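Local coordinates for protein borrelidin polyketide synthase, type I (Streptomyces parvulus, PDB 6OBT) that probably dehydrates beta-hydroxyacyl chains carried on acyl carrier protein, as a dehydratase domain of the polyketide synthase that makes borrelidin, at residues L105-P110 / F256-V261; R122-E127 / S137-R142; G206-A211 / I275-S280. One frame throughout, in Å; residues are numbered along the deposited sequence.

Contact 1 of 3, residues L105-P110 / F256-V261; sequences LTLQSP and FAFSDV
Leu105 and Phe258 form an antiparallel hydrogen-bonded pair. Phe258 N gives its hydrogen to Leu105 O at 2.8 Å, with an angle at the hydrogen of 169°. In return, Leu105 N donates to Phe258 O at 2.9 Å. A third bond runs from Leu107 N to Phe256 O, also 2.8 Å long and nearly straight at 172°. Between these bonds, Thr106 and Ala257 are a non-hydrogen-bonded pair. Ala257 CA lies 3.5 Å from Leu105 O in a CA-H...O contact.

The face that carries Thr106 and Ala257 is only partly covered. Thr106 turns its OG1 to the backbone N side (chi1 -44°), which leaves CG2 anti to N and sets the methyl alongside the Phe256 ring, 3.7 Å from Phe256 CE1. The same ring turns an edge to Leu107 O, 3.5 Å from CE1. On the other face, the Phe258 ring has Leu105 O at its edge. Leu107 CD1 also meets that ring at its edge, 4.2 Å from CE1. Leu105 and Phe258 both pack on Val87 of helix 83-97, so this face is the buried one. Phe256 and Ala257 both face Val299 of strand 291-301, forming a classic beta bulge.

The two strands come from the two halves of the chain. Strand 101-107 also pairs with strand 148-156, and strand 254-263 with strand 291-301. Such a join, where strands of two hot dog units meet edge to edge, is characteristic of the double hot dog fold of polyketide synthase dehydratases.

Contact 2 of 3, residues R122-E127 / S137-R142; sequences RVVVTE and SMHSRR
Val123 and Met138 meet because the Met138 chain bends at chi2 (71°). The two side chains then run side by side, with Val123 CG1 4.2 Å from Met138 CE. Helix 83-97 covers this face: Leu89 lies on Val123, and Trp86 and Ala90 on Met138.

On the other face, Ser137 holds OG between its backbone N and carbonyl carbon (chi1 61°). From there OG lies 3.8 Å from Val124 CB. It also shares a hydrogen bond of 2.6 Å with His139 NE2, in the plane of the imidazole. This bond helps to fix the rotation of the ring, and the CD2 edge of His139 faces Arg122 O.

The strands belong to a beta hairpin, 119-127 with 134-142, within the first hot dog half. Four backbone bonds hold them. Arg122 N reaches His139 O at 2.9 Å, and His139 N returns to Arg122 O at 3.0 Å. Val124 N and Ser137 O are 2.9 Å apart, and Ser137 N donates to Val124 O.

The Arg122 guanidinium leads away from the hairpin to the second subunit, where NE bonds Asp50 O and NH1 bonds Gly36 O. Arg141 NH2 makes a salt bridge with Asp50 OD2 of that same subunit.

Contact 3 of 3, residues G206-A211 / I275-S280; sequences GEDLVA and IDPQNS
Leu209 and Ile275 satisfy each other's backbone polar groups. Ile275 N donates to Leu209 O at 2.8 Å, and Leu209 N donates to Ile275 O at 3.0 Å. Their side chains lie alongside each other, with Leu209 CD2 3.7 Å from Ile275 CD1.

Beyond this pair two acidic side chains meet. Asp208 OD1 comes within 3.8 Å of Asp276 OD2, with the carboxylate planes 34° apart. Two like charges so close should be unfavourable, but each carboxylate has another partner. Asp208 OD2 makes a salt bridge with Arg274, which probably offsets part of the repulsion. Asp276 OD2 accepts a hydrogen bond from the backbone N of Gln278 at 2.6 Å, met from above the carboxylate plane. This is an Asx turn, and chi1 of 169° swings the Asp276 carboxylate forward along the chain to make it. Asp276 also begins a type I beta turn ending at Asn279; its closing backbone bond is weak. Pro277 CD rests 3.7 Å from Glu207 O.

The contact lies at the surface, at one end of the paired strands 208-214 and 270-276. Strand 199-205 flanks the first and strand 281-286 the second, where Trp282 packs on Ile275.

Overall arrangement
From the N terminus, the chain first lays down 105-110, one side of contact 1. It soon turns back on itself in a hairpin, and contact 2 closes that short loop. Contact 2 therefore falls wholly within the long loop that contact 1 closes. Segment 206-211 opens contact 3 before 256-261 returns to complete contact 1. Segment 275-280 then closes contact 3, so contacts 1 and 3 cross. Contact 2 belongs to the first hot dog half and contact 3 to the second, their centres about 33 Å apart. Contact 1 joins the halves between them. It touches contact 2 through Leu105 CD1 and Met138 CE, 4.0 Å apart, but does not touch contact 3.

Contact 1 of 3, residues L105-P110 / F256-V261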
ATOM      1  N   LEU A 105      22.942   4.691  -2.753  1.00 42.44           N
ATOM      2  CA  LEU A 105      21.923   5.283  -1.886  1.00 42.79           C
ATOM      3  C   LEU A 105      22.465   6.584  -1.308  1.00 42.71           C
ATOM      4  O   LEU A 105      23.572   6.618  -0.761  1.00 41.69           O
ATOM      5  CB  LEU A 105      21.493   4.340  -0.754  1.00 40.20           C
ATOM      6  CG  LEU A 105      20.149   4.750  -0.138  1.00 38.42           C
ATOM      7  CD1 LEU A 105      19.002   4.509  -1.123  1.00 39.70           C
ATOM      8  CD2 LEU A 105      19.882   4.044   1.175  1.00 40.75           C
ATOM      9  N   THR A 106      21.692   7.654  -1.442  1.00 35.02           N
ATOM     10  CA  THR A 106      22.107   8.977  -1.000  1.00 38.41           C
ATOM     11  C   THR A 106      21.094   9.468   0.017  1.00 40.30           C
ATOM     12  O   THR A 106      19.889   9.487  -0.273  1.00 36.94           O
ATOM     13  CB  THR A 106      22.190   9.950  -2.175  1.00 45.18           C
ATOM     14  OG1 THR A 106      22.833   9.302  -3.283  1.00 51.34           O
ATOM     15  CG2 THR A 106      22.990  11.182  -1.774  1.00 46.15           C
ATOM     16  N   LEU A 107      21.565   9.827   1.208  1.00 41.47           N
ATOM     17  CA  LEU A 107      20.640  10.282   2.239  1.00 45.76           C
ATOM     18  C   LEU A 107      20.320  11.760   2.046  1.00 50.52           C
ATOM     19  O   LEU A 107      21.127  12.529   1.516  1.00 49.03           O
ATOM     20  CB  LEU A 107      21.219  10.026   3.633  1.00 44.78           C
ATOM     21  CG  LEU A 107      21.600   8.556   3.868  1.00 43.91           C
ATOM     22  CD1 LEU A 107      22.067   8.296   5.282  1.00 44.81           C
ATOM     23  CD2 LEU A 107      20.433   7.625   3.523  1.00 42.73           C
ATOM     24  N   GLN A 108      19.109  12.151   2.460  1.00 45.23           N
ATOM     25  CA  GLN A 108      18.669  13.533   2.313  1.00 49.62           C
ATOM     26  C   GLN A 108      18.291  14.031   3.699  1.00 49.36           C
ATOM     27  O   GLN A 108      19.147  14.059   4.587  1.00 53.23           O
ATOM     28  CB  GLN A 108      17.560  13.642   1.279  1.00 52.36           C
ATOM     29  CG  GLN A 108      17.950  13.156  -0.107  1.00 61.18           C
ATOM     30  CD  GLN A 108      16.831  13.352  -1.118  1.00 71.18           C
ATOM     31  OE1 GLN A 108      15.802  13.953  -0.809  1.00 77.20           O
ATOM     32  NE2 GLN A 108      17.026  12.840  -2.327  1.00 70.52           N
ATOM     33  N   SER A 109      17.037  14.386   3.929  1.00 52.20           N
ATOM     34  CA  SER A 109      16.621  14.935   5.210  1.00 52.06           C
ATOM     35  C   SER A 109      16.696  13.859   6.288  1.00 49.03           C
ATOM     36  O   SER A 109      16.322  12.708   6.037  1.00 45.30           O
ATOM     37  CB  SER A 109      15.185  15.458   5.115  1.00 50.87           C
ATOM     38  OG  SER A 109      15.021  16.277   3.972  1.00 62.35           O
ATOM     39  N   PRO A 110      17.132  14.198   7.494  1.00 55.16           N
ATOM     40  CA  PRO A 110      17.113  13.221   8.582  1.00 56.26           C
ATOM     41  C   PRO A 110      15.703  13.051   9.131  1.00 50.99           C
ATOM     42  O   PRO A 110      14.806  13.870   8.903  1.00 44.49           O
ATOM     43  CB  PRO A 110      18.050  13.843   9.625  1.00 62.34           C
ATOM     44  CG  PRO A 110      17.864  15.324   9.420  1.00 63.41           C
ATOM     45  CD  PRO A 110      17.592  15.528   7.944  1.00 60.46           C
ATOM     46  N   PHE A 256      26.474   9.687   4.563  1.00 52.63           N
ATOM     47  CA  PHE A 256      25.774  10.501   3.571  1.00 52.14           C
ATOM     48  C   PHE A 256      25.469   9.704   2.303  1.00 51.31           C
ATOM     49  O   PHE A 256      24.299   9.542   1.939  1.00 49.62           O
ATOM     50  CB  PHE A 256      26.601  11.753   3.246  1.00 53.12           C
ATOM     51  CG  PHE A 256      26.146  12.494   2.015  1.00 54.18           C
ATOM     52  CD1 PHE A 256      24.817  12.874   1.853  1.00 55.99           C
ATOM     53  CD2 PHE A 256      27.058  12.834   1.027  1.00 54.25           C
ATOM     54  CE1 PHE A 256      24.410  13.556   0.715  1.00 53.18           C
ATOM     55  CE2 PHE A 256      26.651  13.521  -0.111  1.00 52.40           C
ATOM     56  CZ  PHE A 256      25.338  13.877  -0.269  1.00 52.65           C
ATOM     57  N   ALA A 257      26.497   9.204   1.613  1.00 42.99           N
ATOM     58  CA  ALA A 257      26.299   8.516   0.342  1.00 42.66           C
ATOM     59  C   ALA A 257      26.948   7.140   0.381  1.00 45.49           C
ATOM     60  O   ALA A 257      28.102   7.007   0.809  1.00 49.12           O
ATOM     61  CB  ALA A 257      26.861   9.338  -0.825  1.00 45.19           C
ATOM     62  N   PHE A 258      26.198   6.129  -0.075  1.00 35.18           N
ATOM     63  CA  PHE A 258      26.601   4.733  -0.098  1.00 38.21           C
ATOM     64  C   PHE A 258      26.692   4.243  -1.538  1.00 41.91           C
ATOM     65  O   PHE A 258      25.822   4.530  -2.368  1.00 38.92           O
ATOM     66  CB  PHE A 258      25.611   3.831   0.653  1.00 41.09           C
ATOM     67  CG  PHE A 258      25.568   4.048   2.141  1.00 43.45           C
ATOM     68  CD1 PHE A 258      24.847   5.114   2.684  1.00 44.08           C
ATOM     69  CD2 PHE A 258      26.205   3.163   3.001  1.00 38.10           C
ATOM     70  CE1 PHE A 258      24.793   5.302   4.055  1.00 43.18           C
ATOM     71  CE2 PHE A 258      26.152   3.332   4.370  1.00 42.09           C
ATOM     72  CZ  PHE A 258      25.457   4.399   4.904  1.00 43.42           C
ATOM     73  N   SER A 259      27.721   3.464  -1.829  1.00 43.89           N
ATOM     74  CA  SER A 259      27.860   2.867  -3.143  1.00 47.93           C
ATOM     75  C   SER A 259      28.216   1.396  -2.963  1.00 43.66           C
ATOM     76  O   SER A 259      29.068   1.063  -2.135  1.00 45.14           O
ATOM     77  CB  SER A 259      28.928   3.612  -3.964  1.00 62.34           C
ATOM     78  OG  SER A 259      28.637   3.585  -5.355  1.00 68.97           O
ATOM     79  N   ASP A 260      27.505   0.525  -3.684  1.00 41.08           N
ATOM     80  CA  ASP A 260      27.814  -0.902  -3.814  1.00 43.20           C
ATOM     81  C   ASP A 260      27.811  -1.616  -2.458  1.00 42.35           C
ATOM     82  O   ASP A 260      28.823  -2.164  -2.004  1.00 36.97           O
ATOM     83  CB  ASP A 260      29.158  -1.097  -4.528  1.00 48.58           C
ATOM     84  CG  ASP A 260      29.142  -0.571  -5.943  1.00 56.82           C
ATOM     85  OD1 ASP A 260      30.144   0.052  -6.354  1.00 63.37           O
ATOM     86  OD2 ASP A 260      28.124  -0.772  -6.639  1.00 59.41           O
ATOM     87  N   VAL A 261      26.628  -1.650  -1.847  1.00 38.88           N
ATOM     88  CA  VAL A 261      26.414  -2.323  -0.569  1.00 37.93           C
ATOM     89  C   VAL A 261      25.813  -3.697  -0.829  1.00 35.13           C
ATOM     90  O   VAL A 261      24.822  -3.824  -1.563  1.00 35.55           O
ATOM     91  CB  VAL A 261      25.496  -1.507   0.354  1.00 36.85           C
ATOM     92  CG1 VAL A 261      25.489  -2.114   1.751  1.00 36.72           C
ATOM     93  CG2 VAL A 261      25.922  -0.053   0.383  1.00 39.15           C
TER

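Contact 2 of 3, residues R122-E127 / S137-R142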
ATOM      1  N   ARG A 122       7.593   4.743   4.126  1.00 32.82           N
ATOM      2  CA  ARG A 122       7.438   4.043   2.855  1.00 30.79           C
ATOM      3  C   ARG A 122       8.802   3.751   2.243  1.00 33.09           C
ATOM      4  O   ARG A 122       9.693   4.600   2.269  1.00 32.29           O
ATOM      5  CB  ARG A 122       6.638   4.863   1.857  1.00 27.39           C
ATOM      6  CG  ARG A 122       5.292   5.309   2.370  1.00 33.88           C
ATOM      7  CD  ARG A 122       4.324   4.130   2.436  1.00 35.71           C
ATOM      8  NE  ARG A 122       2.963   4.581   2.706  1.00 35.53           N
ATOM      9  CZ  ARG A 122       2.386   4.554   3.902  1.00 40.86           C
ATOM     10  NH1 ARG A 122       3.057   4.097   4.957  1.00 40.14           N
ATOM     11  NH2 ARG A 122       1.135   4.991   4.046  1.00 41.95           N
ATOM     12  N   VAL A 123       8.943   2.569   1.649  1.00 31.36           N
ATOM     13  CA  VAL A 123      10.056   2.267   0.761  1.00 30.60           C
ATOM     14  C   VAL A 123       9.457   1.943  -0.600  1.00 30.28           C
ATOM     15  O   VAL A 123       8.701   0.976  -0.733  1.00 33.36           O
ATOM     16  CB  VAL A 123      10.911   1.099   1.274  1.00 30.70           C
ATOM     17  CG1 VAL A 123      12.156   0.954   0.415  1.00 32.87           C
ATOM     18  CG2 VAL A 123      11.323   1.317   2.745  1.00 28.83           C
ATOM     19  N   VAL A 124       9.818   2.722  -1.610  1.00 31.03           N
ATOM     20  CA  VAL A 124       9.169   2.658  -2.911  1.00 34.47           C
ATOM     21  C   VAL A 124      10.179   2.158  -3.927  1.00 40.25           C
ATOM     22  O   VAL A 124      11.172   2.842  -4.208  1.00 36.31           O
ATOM     23  CB  VAL A 124       8.607   4.020  -3.336  1.00 35.46           C
ATOM     24  CG1 VAL A 124       8.090   3.930  -4.754  1.00 37.96           C
ATOM     25  CG2 VAL A 124       7.501   4.476  -2.370  1.00 37.50           C
ATOM     26  N   VAL A 125       9.920   0.987  -4.497  1.00 35.78           N
ATOM     27  CA  VAL A 125      10.824   0.378  -5.467  1.00 34.52           C
ATOM     28  C   VAL A 125      10.130   0.369  -6.816  1.00 36.33           C
ATOM     29  O   VAL A 125       8.997  -0.116  -6.935  1.00 38.80           O
ATOM     30  CB  VAL A 125      11.245  -1.034  -5.032  1.00 32.17           C
ATOM     31  CG1 VAL A 125      12.108  -1.676  -6.116  1.00 39.16           C
ATOM     32  CG2 VAL A 125      12.018  -0.958  -3.694  1.00 32.72           C
ATOM     33  N   THR A 126      10.800   0.920  -7.830  1.00 34.32           N
ATOM     34  CA  THR A 126      10.200   1.132  -9.138  1.00 41.03           C
ATOM     35  C   THR A 126      11.066   0.502 -10.222  1.00 45.48           C
ATOM     36  O   THR A 126      12.282   0.730 -10.270  1.00 38.83           O
ATOM     37  CB  THR A 126      10.002   2.627  -9.411  1.00 42.49           C
ATOM     38  OG1 THR A 126       9.316   3.228  -8.303  1.00 43.75           O
ATOM     39  CG2 THR A 126       9.164   2.825 -10.667  1.00 44.64           C
ATOM     40  N   GLU A 127      10.444  -0.295 -11.085  1.00 48.21           N
ATOM     41  CA  GLU A 127      11.183  -0.876 -12.196  1.00 55.66           C
ATOM     42  C   GLU A 127      11.556   0.216 -13.196  1.00 58.54           C
ATOM     43  O   GLU A 127      10.919   1.269 -13.272  1.00 62.26           O
ATOM     44  CB  GLU A 127      10.368  -1.977 -12.873  1.00 57.87           C
ATOM     45  CG  GLU A 127      10.151  -3.203 -11.998  1.00 62.69           C
ATOM     46  CD  GLU A 127       8.905  -3.984 -12.381  1.00 70.56           C
ATOM     47  OE1 GLU A 127       8.639  -4.124 -13.593  1.00 75.45           O
ATOM     48  OE2 GLU A 127       8.191  -4.460 -11.469  1.00 70.50           O
ATOM     49  N   SER A 137      13.291   4.735  -3.199  1.00 36.09           N
ATOM     50  CA  SER A 137      13.231   5.968  -2.427  1.00 34.83           C
ATOM     51  C   SER A 137      12.545   5.681  -1.104  1.00 30.41           C
ATOM     52  O   SER A 137      11.705   4.782  -1.004  1.00 32.17           O
ATOM     53  CB  SER A 137      12.525   7.099  -3.190  1.00 39.36           C
ATOM     54  OG  SER A 137      11.173   6.781  -3.525  1.00 39.96           O
ATOM     55  N   MET A 138      12.945   6.441  -0.086  1.00 29.66           N
ATOM     56  CA  MET A 138      12.505   6.272   1.295  1.00 31.31           C
ATOM     57  C   MET A 138      11.838   7.554   1.773  1.00 31.45           C
ATOM     58  O   MET A 138      12.385   8.645   1.582  1.00 32.77           O
ATOM     59  CB  MET A 138      13.685   5.947   2.205  1.00 32.37           C
ATOM     60  CG  MET A 138      14.246   4.541   2.006  1.00 42.22           C
ATOM     61  SD  MET A 138      15.115   4.379   0.451  1.00 44.96           S
ATOM     62  CE  MET A 138      15.911   2.793   0.740  1.00 40.67           C
ATOM     63  N   HIS A 139      10.681   7.422   2.419  1.00 34.12           N
ATOM     64  CA  HIS A 139       9.879   8.585   2.785  1.00 33.76           C
ATOM     65  C   HIS A 139       9.227   8.375   4.142  1.00 33.03           C
ATOM     66  O   HIS A 139       8.999   7.248   4.580  1.00 33.36           O
ATOM     67  CB  HIS A 139       8.761   8.874   1.766  1.00 34.10           C
ATOM     68  CG  HIS A 139       9.184   8.717   0.341  1.00 32.18           C
ATOM     69  ND1 HIS A 139       9.340   9.792  -0.508  1.00 35.68           N
ATOM     70  CD2 HIS A 139       9.487   7.615  -0.384  1.00 32.39           C
ATOM     71  CE1 HIS A 139       9.717   9.355  -1.698  1.00 35.08           C
ATOM     72  NE2 HIS A 139       9.820   8.039  -1.647  1.00 35.41           N
ATOM     73  N   SER A 140       8.860   9.483   4.777  1.00 36.17           N
ATOM     74  CA  SER A 140       8.122   9.409   6.023  1.00 32.71           C
ATOM     75  C   SER A 140       7.090  10.518   6.048  1.00 38.32           C
ATOM     76  O   SER A 140       7.169  11.481   5.280  1.00 38.76           O
ATOM     77  CB  SER A 140       9.045   9.501   7.230  1.00 36.41           C
ATOM     78  OG  SER A 140       9.300  10.855   7.567  1.00 40.92           O
ATOM     79  N   ARG A 141       6.099  10.348   6.924  1.00 37.51           N
ATOM     80  CA  ARG A 141       5.063  11.350   7.101  1.00 41.06           C
ATOM     81  C   ARG A 141       4.541  11.279   8.526  1.00 47.18           C
ATOM     82  O   ARG A 141       4.135  10.207   8.990  1.00 45.04           O
ATOM     83  CB  ARG A 141       3.916  11.154   6.111  1.00 39.30           C
ATOM     84  CG  ARG A 141       2.894  12.273   6.173  1.00 48.76           C
ATOM     85  CD  ARG A 141       1.815  12.059   5.156  1.00 53.72           C
ATOM     86  NE  ARG A 141       0.928  10.976   5.556  1.00 61.05           N
ATOM     87  CZ  ARG A 141      -0.191  10.654   4.912  1.00 66.01           C
ATOM     88  NH1 ARG A 141      -0.554  11.333   3.831  1.00 71.37           N
ATOM     89  NH2 ARG A 141      -0.941   9.652   5.349  1.00 58.11           N
ATOM     90  N   ARG A 142       4.572  12.417   9.211  1.00 53.47           N
ATOM     91  CA  ARG A 142       3.872  12.598  10.473  1.00 64.78           C
ATOM     92  C   ARG A 142       2.428  13.002  10.200  1.00 69.81           C
ATOM     93  O   ARG A 142       2.082  13.444   9.103  1.00 69.44           O
ATOM     94  CB  ARG A 142       4.568  13.648  11.338  1.00 74.95           C
ATOM     95  CG  ARG A 142       6.064  13.496  11.360  1.00 79.00           C
ATOM     96  CD  ARG A 142       6.720  14.398  12.389  1.00 88.63           C
ATOM     97  NE  ARG A 142       8.167  14.410  12.200  1.00 90.89           N
ATOM     98  CZ  ARG A 142       9.013  13.593  12.823  1.00 90.26           C
ATOM     99  NH1 ARG A 142       8.567  12.702  13.699  1.00 88.80           N
ATOM    100  NH2 ARG A 142      10.313  13.678  12.575  1.00 91.62           N
TER

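Contact 3 of 3, residues G206-A211 / I275-S280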
ATOM      1  N   GLY A 206      48.319  -1.653   9.252  1.00 77.54           N
ATOM      2  CA  GLY A 206      48.866  -0.860   8.164  1.00 80.21           C
ATOM      3  C   GLY A 206      48.135   0.466   8.097  1.00 79.92           C
ATOM      4  O   GLY A 206      48.055   1.205   9.087  1.00 80.46           O
ATOM      5  N   GLU A 207      47.565   0.775   6.933  1.00 78.48           N
ATOM      6  CA  GLU A 207      46.775   1.989   6.768  1.00 75.69           C
ATOM      7  C   GLU A 207      45.290   1.756   6.993  1.00 76.94           C
ATOM      8  O   GLU A 207      44.506   2.704   6.878  1.00 69.50           O
ATOM      9  CB  GLU A 207      46.998   2.590   5.373  1.00 91.72           C
ATOM     10  CG  GLU A 207      48.197   3.549   5.274  1.00103.26           C
ATOM     11  CD  GLU A 207      47.844   4.986   5.642  1.00112.51           C
ATOM     12  OE1 GLU A 207      47.805   5.308   6.850  1.00115.49           O
ATOM     13  OE2 GLU A 207      47.612   5.799   4.720  1.00116.03           O
ATOM     14  N   ASP A 208      44.891   0.531   7.315  1.00 72.24           N
ATOM     15  CA  ASP A 208      43.494   0.198   7.543  1.00 64.56           C
ATOM     16  C   ASP A 208      43.167   0.131   9.029  1.00 63.50           C
ATOM     17  O   ASP A 208      44.035  -0.036   9.890  1.00 65.79           O
ATOM     18  CB  ASP A 208      43.130  -1.137   6.893  1.00 62.94           C
ATOM     19  CG  ASP A 208      43.269  -1.112   5.397  1.00 73.92           C
ATOM     20  OD1 ASP A 208      43.375  -0.009   4.824  1.00 74.39           O
ATOM     21  OD2 ASP A 208      43.267  -2.204   4.789  1.00 77.93           O
ATOM     22  N   LEU A 209      41.873   0.251   9.309  1.00 60.19           N
ATOM     23  CA  LEU A 209      41.299   0.051  10.627  1.00 64.54           C
ATOM     24  C   LEU A 209      40.612  -1.311  10.686  1.00 65.93           C
ATOM     25  O   LEU A 209      39.842  -1.650   9.780  1.00 60.39           O
ATOM     26  CB  LEU A 209      40.284   1.162  10.891  1.00 66.76           C
ATOM     27  CG  LEU A 209      39.670   1.360  12.258  1.00 74.88           C
ATOM     28  CD1 LEU A 209      40.628   2.189  13.084  1.00 79.43           C
ATOM     29  CD2 LEU A 209      38.351   2.077  12.056  1.00 74.70           C
ATOM     30  N   VAL A 210      40.881  -2.091  11.739  1.00 57.13           N
ATOM     31  CA  VAL A 210      40.124  -3.317  11.974  1.00 63.49           C
ATOM     32  C   VAL A 210      39.557  -3.299  13.387  1.00 63.79           C
ATOM     33  O   VAL A 210      40.156  -2.742  14.312  1.00 60.91           O
ATOM     34  CB  VAL A 210      40.937  -4.612  11.723  1.00 60.23           C
ATOM     35  CG1 VAL A 210      41.389  -4.673  10.274  1.00 57.33           C
ATOM     36  CG2 VAL A 210      42.150  -4.715  12.684  1.00 60.00           C
ATOM     37  N   ALA A 211      38.382  -3.912  13.542  1.00 57.21           N
ATOM     38  CA  ALA A 211      37.638  -3.823  14.789  1.00 56.00           C
ATOM     39  C   ALA A 211      36.762  -5.054  14.982  1.00 52.15           C
ATOM     40  O   ALA A 211      36.267  -5.645  14.015  1.00 51.69           O
ATOM     41  CB  ALA A 211      36.766  -2.561  14.822  1.00 51.97           C
ATOM     42  N   ILE A 275      38.192  -1.489   7.559  1.00 57.12           N
ATOM     43  CA  ILE A 275      37.859  -0.214   6.931  1.00 55.46           C
ATOM     44  C   ILE A 275      39.105   0.313   6.231  1.00 56.51           C
ATOM     45  O   ILE A 275      40.185   0.369   6.832  1.00 57.53           O
ATOM     46  CB  ILE A 275      37.339   0.810   7.964  1.00 55.00           C
ATOM     47  CG1 ILE A 275      36.181   0.212   8.771  1.00 50.68           C
ATOM     48  CG2 ILE A 275      36.917   2.119   7.278  1.00 55.88           C
ATOM     49  CD1 ILE A 275      35.554   1.185   9.760  1.00 54.21           C
ATOM     50  N   ASP A 276      38.949   0.720   4.974  1.00 59.33           N
ATOM     51  CA  ASP A 276      40.046   1.267   4.169  1.00 67.74           C
ATOM     52  C   ASP A 276      39.711   2.696   3.765  1.00 74.31           C
ATOM     53  O   ASP A 276      38.883   2.899   2.858  1.00 74.42           O
ATOM     54  CB  ASP A 276      40.289   0.400   2.929  1.00 66.65           C
ATOM     55  CG  ASP A 276      41.227   1.052   1.898  1.00 73.53           C
ATOM     56  OD1 ASP A 276      41.391   0.465   0.805  1.00 78.57           O
ATOM     57  OD2 ASP A 276      41.814   2.124   2.156  1.00 77.93           O
ATOM     58  N   PRO A 277      40.337   3.710   4.363  1.00 84.15           N
ATOM     59  CA  PRO A 277      40.037   5.100   3.987  1.00 86.77           C
ATOM     60  C   PRO A 277      40.614   5.550   2.651  1.00 87.31           C
ATOM     61  O   PRO A 277      40.388   6.702   2.265  1.00 87.73           O
ATOM     62  CB  PRO A 277      40.654   5.907   5.145  1.00 92.50           C
ATOM     63  CG  PRO A 277      40.776   4.935   6.277  1.00 89.22           C
ATOM     64  CD  PRO A 277      41.106   3.632   5.615  1.00 87.42           C
ATOM     65  N   GLN A 278      41.348   4.708   1.923  1.00 92.40           N
ATOM     66  CA  GLN A 278      41.853   5.145   0.625  1.00100.96           C
ATOM     67  C   GLN A 278      40.789   5.068  -0.460  1.00 95.17           C
ATOM     68  O   GLN A 278      40.966   5.653  -1.534  1.00 99.89           O
ATOM     69  CB  GLN A 278      43.088   4.334   0.223  1.00106.48           C
ATOM     70  CG  GLN A 278      44.390   4.861   0.826  1.00115.00           C
ATOM     71  CD  GLN A 278      44.800   6.219   0.267  1.00120.87           C
ATOM     72  OE1 GLN A 278      44.642   6.486  -0.924  1.00125.66           O
ATOM     73  NE2 GLN A 278      45.333   7.081   1.129  1.00120.66           N
ATOM     74  N   ASN A 279      39.698   4.356  -0.204  1.00 82.03           N
ATOM     75  CA  ASN A 279      38.464   4.540  -0.955  1.00 83.02           C
ATOM     76  C   ASN A 279      37.268   4.329  -0.036  1.00 71.59           C
ATOM     77  O   ASN A 279      36.251   3.759  -0.445  1.00 73.07           O
ATOM     78  CB  ASN A 279      38.392   3.616  -2.174  1.00 85.77           C
ATOM     79  CG  ASN A 279      39.062   2.271  -1.943  1.00 82.79           C
ATOM     80  OD1 ASN A 279      38.752   1.564  -0.981  1.00 77.82           O
ATOM     81  ND2 ASN A 279      39.972   1.903  -2.840  1.00 86.59           N
ATOM     82  N   SER A 280      37.394   4.788   1.221  1.00 66.43           N
ATOM     83  CA  SER A 280      36.401   4.673   2.295  1.00 66.56           C
ATOM     84  C   SER A 280      35.471   3.472   2.158  1.00 59.73           C
ATOM     85  O   SER A 280      34.246   3.624   2.056  1.00 59.42           O
ATOM     86  CB  SER A 280      35.580   5.959   2.402  1.00 78.36           C
ATOM     87  OG  SER A 280      35.364   6.552   1.133  1.00 86.63           O
TER